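Long-range contacts in agmatinase (Deinococcus radiodurans, PDB 1WOI), which probably hydrolyses agmatine to putrescine and urea at a centre of two manganese ions: residues A[146-151]-A[162-167]; A[228-233]-A[270-275]. All blocks are in the same frame, centred on the assembly; numbering follows the deposited sequence.

Contact 1. Residues A[146-151]-A[162-167]. With MN (manganese (II) ion), chain G.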
# COMPACT_ATOMS: atom_id res chain seq x y z
N LEU A 146 25.07 -17.46 1.51
CA LEU A 146 25.85 -18.39 2.31
C LEU A 146 25.91 -18.02 3.80
O LEU A 146 25.86 -18.89 4.67
CB LEU A 146 27.27 -18.49 1.75
CG LEU A 146 28.18 -19.57 2.35
CD1 LEU A 146 27.62 -20.95 2.02
CD2 LEU A 146 29.59 -19.41 1.80
N ASP A 147 26.01 -16.72 4.08
CA ASP A 147 26.08 -16.20 5.44
C ASP A 147 27.19 -16.83 6.29
O ASP A 147 26.97 -17.19 7.45
CB ASP A 147 24.73 -16.35 6.15
CG ASP A 147 23.61 -15.62 5.45
OD1 ASP A 147 23.87 -14.58 4.79
OD2 ASP A 147 22.46 -16.07 5.56
N PHE A 148 28.38 -16.95 5.71
CA PHE A 148 29.53 -17.51 6.40
C PHE A 148 30.68 -16.50 6.37
O PHE A 148 31.86 -16.88 6.39
CB PHE A 148 29.97 -18.82 5.72
CG PHE A 148 30.80 -19.71 6.60
CD1 PHE A 148 30.25 -20.28 7.74
CD2 PHE A 148 32.13 -19.97 6.30
CE1 PHE A 148 31.01 -21.10 8.57
CE2 PHE A 148 32.90 -20.79 7.13
CZ PHE A 148 32.34 -21.35 8.26
N THR A 149 30.33 -15.22 6.32
CA THR A 149 31.30 -14.12 6.28
C THR A 149 31.88 -13.80 7.66
O THR A 149 31.16 -13.84 8.67
CB THR A 149 30.64 -12.85 5.68
OG1 THR A 149 30.39 -13.05 4.28
CG2 THR A 149 31.53 -11.62 5.86
N ASP A 150 33.17 -13.50 7.71
CA ASP A 150 33.82 -13.17 8.97
C ASP A 150 33.39 -11.77 9.40
O ASP A 150 32.69 -11.61 10.40
CB ASP A 150 35.36 -13.23 8.83
CG ASP A 150 36.08 -12.93 10.14
OD1 ASP A 150 35.39 -12.71 11.16
OD2 ASP A 150 37.34 -12.91 10.16
N THR A 151 33.79 -10.76 8.62
CA THR A 151 33.43 -9.37 8.90
C THR A 151 32.77 -8.72 7.69
O THR A 151 33.16 -8.97 6.55
CB THR A 151 34.67 -8.51 9.25
OG1 THR A 151 35.31 -9.03 10.43
CG2 THR A 151 34.26 -7.08 9.51
N PRO A 162 26.17 -15.17 10.73
CA PRO A 162 25.71 -16.13 11.75
C PRO A 162 26.34 -17.51 11.80
O PRO A 162 26.66 -18.00 12.89
CB PRO A 162 24.20 -16.17 11.52
CG PRO A 162 24.06 -15.91 10.06
CD PRO A 162 25.06 -14.79 9.84
N PHE A 163 26.54 -18.15 10.66
CA PHE A 163 27.12 -19.49 10.67
C PHE A 163 28.62 -19.49 10.88
O PHE A 163 29.18 -20.49 11.32
CB PHE A 163 26.72 -20.23 9.40
CG PHE A 163 25.25 -20.44 9.29
CD1 PHE A 163 24.50 -19.75 8.35
CD2 PHE A 163 24.59 -21.26 10.20
CE1 PHE A 163 23.11 -19.86 8.32
CE2 PHE A 163 23.20 -21.38 10.18
CZ PHE A 163 22.46 -20.68 9.24
N ARG A 164 29.27 -18.37 10.58
CA ARG A 164 30.71 -18.27 10.79
C ARG A 164 30.90 -18.15 12.30
O ARG A 164 31.76 -18.82 12.89
CB ARG A 164 31.28 -17.04 10.07
CG ARG A 164 32.80 -16.96 10.03
CD ARG A 164 33.41 -18.14 9.27
NE ARG A 164 34.84 -17.97 9.03
CZ ARG A 164 35.37 -17.34 7.99
NH1 ARG A 164 34.59 -16.79 7.06
NH2 ARG A 164 36.69 -17.25 7.87
N ARG A 165 30.09 -17.30 12.91
CA ARG A 165 30.13 -17.08 14.35
C ARG A 165 29.77 -18.37 15.08
O ARG A 165 30.36 -18.71 16.10
CB ARG A 165 29.14 -15.99 14.77
CG ARG A 165 29.46 -14.58 14.29
CD ARG A 165 30.66 -13.99 15.02
NE ARG A 165 31.93 -14.44 14.44
CZ ARG A 165 32.42 -14.00 13.29
NH1 ARG A 165 31.76 -13.10 12.57
NH2 ARG A 165 33.58 -14.47 12.85
N ALA A 166 28.78 -19.09 14.54
CA ALA A 166 28.33 -20.34 15.14
C ALA A 166 29.43 -21.40 15.17
O ALA A 166 29.68 -22.01 16.21
CB ALA A 166 27.12 -20.88 14.38
N CYS A 167 30.08 -21.61 14.04
CA CYS A 167 31.13 -22.61 13.96
C CYS A 167 32.31 -22.33 14.88
O CYS A 167 32.90 -23.26 15.44
CB CYS A 167 31.60 -22.76 12.51
SG CYS A 167 30.39 -23.62 11.46
MN MN G . 20.40 -15.98 5.30
O HOH W 1 20.85 -13.79 4.46

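Contact 2. Residues A[228-233]-A[270-275]. With MN (manganese (II) ion), chain H; MN (manganese (II) ion), chain G.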
# COMPACT_ATOMS: atom_id res chain seq x y z
N VAL A 228 15.80 -22.00 7.91
CA VAL A 228 15.12 -21.60 6.70
C VAL A 228 15.07 -20.09 6.55
O VAL A 228 14.41 -19.39 7.32
CB VAL A 228 13.67 -22.14 6.66
CG1 VAL A 228 12.99 -21.72 5.35
CG2 VAL A 228 13.67 -23.66 6.82
N ASP A 229 15.80 -19.58 5.57
CA ASP A 229 15.81 -18.15 5.26
C ASP A 229 14.79 -18.04 4.13
O ASP A 229 14.97 -18.65 3.07
CB ASP A 229 17.19 -17.72 4.75
CG ASP A 229 17.26 -16.24 4.45
OD1 ASP A 229 16.25 -15.64 4.05
OD2 ASP A 229 18.36 -15.67 4.60
N VAL A 230 13.73 -17.27 4.34
CA VAL A 230 12.71 -17.16 3.31
C VAL A 230 13.21 -16.67 1.96
O VAL A 230 12.57 -16.93 0.94
CB VAL A 230 11.51 -16.27 3.77
CG1 VAL A 230 10.95 -16.78 5.08
CG2 VAL A 230 11.94 -14.81 3.89
N ASP A 231 14.35 -15.97 1.92
CA ASP A 231 14.82 -15.51 0.61
C ASP A 231 15.38 -16.65 -0.23
O ASP A 231 15.76 -16.45 -1.39
CB ASP A 231 15.80 -14.33 0.70
CG ASP A 231 17.10 -14.66 1.41
OD1 ASP A 231 17.61 -15.79 1.26
OD2 ASP A 231 17.61 -13.75 2.09
N GLY A 232 15.41 -17.85 0.34
CA GLY A 232 15.86 -19.00 -0.42
C GLY A 232 14.78 -19.30 -1.45
O GLY A 232 15.04 -19.83 -2.54
N PHE A 233 13.55 -18.93 -1.11
CA PHE A 233 12.41 -19.12 -2.00
C PHE A 233 12.37 -18.04 -3.05
O PHE A 233 12.84 -16.93 -2.83
CB PHE A 233 11.10 -19.12 -1.21
CG PHE A 233 10.95 -20.30 -0.32
CD1 PHE A 233 11.30 -20.24 1.02
CD2 PHE A 233 10.55 -21.53 -0.85
CE1 PHE A 233 11.26 -21.38 1.83
CE2 PHE A 233 10.50 -22.67 -0.05
CZ PHE A 233 10.85 -22.59 1.29
N LEU A 270 14.48 -25.87 14.46
CA LEU A 270 14.29 -25.18 13.18
C LEU A 270 14.08 -23.70 13.41
O LEU A 270 13.43 -23.30 14.38
CB LEU A 270 13.07 -25.75 12.45
CG LEU A 270 12.58 -25.02 11.18
CD1 LEU A 270 11.84 -25.99 10.27
CD2 LEU A 270 11.68 -23.86 11.58
N ASP A 271 14.66 -22.87 12.55
CA ASP A 271 14.42 -21.44 12.65
C ASP A 271 13.90 -20.97 11.30
O ASP A 271 14.18 -21.58 10.25
CB ASP A 271 15.65 -20.64 13.14
CG ASP A 271 16.80 -20.58 12.15
OD1 ASP A 271 16.57 -20.45 10.93
OD2 ASP A 271 17.96 -20.63 12.61
N LEU A 272 13.07 -19.94 11.34
CA LEU A 272 12.45 -19.36 10.15
C LEU A 272 12.85 -17.90 10.25
O LEU A 272 12.36 -17.19 11.13
CB LEU A 272 10.93 -19.53 10.24
CG LEU A 272 10.10 -19.29 8.97
CD1 LEU A 272 10.07 -17.82 8.57
CD2 LEU A 272 10.69 -20.14 7.87
N VAL A 273 13.73 -17.46 9.36
CA VAL A 273 14.23 -16.09 9.41
C VAL A 273 14.08 -15.25 8.14
O VAL A 273 13.76 -15.76 7.07
CB VAL A 273 15.74 -16.08 9.79
CG1 VAL A 273 15.93 -16.79 11.11
CG2 VAL A 273 16.56 -16.76 8.69
N GLU A 274 14.31 -13.94 8.30
CA GLU A 274 14.26 -12.94 7.24
C GLU A 274 12.89 -12.63 6.61
O GLU A 274 12.82 -11.98 5.57
CB GLU A 274 15.27 -13.30 6.13
CG GLU A 274 16.75 -13.24 6.54
CD GLU A 274 17.28 -11.82 6.79
OE1 GLU A 274 16.68 -10.85 6.29
OE2 GLU A 274 18.32 -11.68 7.47
N LEU A 275 11.81 -13.09 7.21
CA LEU A 275 10.49 -12.78 6.67
C LEU A 275 10.25 -11.31 7.01
O LEU A 275 10.47 -10.90 8.14
CB LEU A 275 9.41 -13.63 7.36
CG LEU A 275 8.02 -13.81 6.74
CD1 LEU A 275 6.98 -13.64 7.83
CD2 LEU A 275 7.79 -12.85 5.60
MN MN H . 19.41 -14.92 2.66
MN MN G . 20.40 -15.98 5.30
O HOH W 1 20.85 -13.79 4.46

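Contact 1. Residues A[146-151]-A[162-167]
The irregular chain 146-151 runs past the first turns of helix 162-169, closest where Phe148 faces Arg164 with CA atoms 4.6 Å apart, and Phe163 N gives a weak hydrogen bond of 3.4 Å to Asp147 O. Phe148 has its CG anti to the backbone N (chi1 -160°), which turns the ring to the helix. There Arg164 CD lies over one face, a CH-pi contact 3.5 Å from the ring centroid. Cys167 SG sits at the edge of the Phe148 ring, 3.9 Å from Phe148 CE1, and Phe163 CB also meets that rim near its plane. The Arg164 chain bends at chi2 (62°), so the guanidinium returns to the loop backbone: NH1 donates to Phe148 O at 2.8 Å, in the carbonyl plane, while Asp150 CB lies over a guanidinium face. The same NH1 forms a salt bridge with Glu189. This loop follows strand 137-142 of the parallel arginase-family sheet and leads into helix 162-169, carrying a metal ligand on the way. Asp147 binds one manganese ion through OD2 at 2.1 Å, in a shell shared with His121, Asp143 and Asp229, while its CB rests on the Pro162 ring. At the outer end Arg165, bent at chi2 and chi3, grips Asp150 end-on with two nitrogens. Arg165 NH1 reaches Asp150 O at 2.8 Å on a lone pair, in the carbonyl plane; Arg165 NH2 makes a salt bridge to Asp150 OD1 at 3.0 Å, coming from above the carboxylate plane. Lys156 also pairs with Asp150, and Glu168 with Arg165 NE.

Contact 2. Residues A[228-233]-A[270-275]
The Asp229 carboxylate is approached from one face by the aliphatic part of Glu274, whose CB and CG lie offset past the oxygens, with Glu274 CB 3.3 Å from Asp229 OD1; one manganese ion is displaced to the other face and the second lies nearly in the plane. The acidic end of Glu274 leads away, and its OE2 accepts from the backbone N of His121. Asp229 has CG anti to the backbone N (chi1 -179°), a torsion that carries the carboxylate out to the metals, where Asp229 OD2 bridges both manganese ions at 2.2 and 2.3 Å. The other oxygen, OD1, accepts from Asp231 N on its anti side, 34° out of the carboxylate plane: an Asx turn that, with the metal bonds of OD2, helps fix the rotation. Asp231 binds one ion with both oxygens; His145 and Asp143 add ligands to that ion. Behind the metals, strands 223-229 and 266-273 are parallel neighbours joined through helix 251-264 as a beta-alpha-beta unit; Asp229 ends the first strand and Asp231 lies in the 3-10 turn after it. Three nearly straight backbone bonds tie the two segments: Val228 N to Asp271 O (2.9 Å), Val273 N to Val228 O (2.9 Å) and Val230 N to Val273 O (3.1 Å). On the face away from the metals Leu272 spreads its methyls between two valines, CD2 against Val228 CG1 and CD1 3.7 Å from Val230 CG1, with Met289 of helix 284-302 touching Leu272 and Val230.

In the fold
All touching residues of contact 2 are buried, against eight of ten in contact 1, where Asp150 and Arg164 are partly exposed; the centre of contact 2 is about 5 Å from the centre of the chain, that of contact 1 about 16 Å. Contact 2 joins two central strands of the parallel sheet by backbone bonds and aliphatic packing; contact 1 fastens a loop to a helix, mainly through arginine side chains, an aromatic ring and acidic partners toward the outside. They meet at the metal centre: Asp147 OD2 and Asp229 OD2, 4.2 Å apart, bind one manganese ion, and one water is common to both contacts. The ion probably offsets the repulsion between these carboxylates.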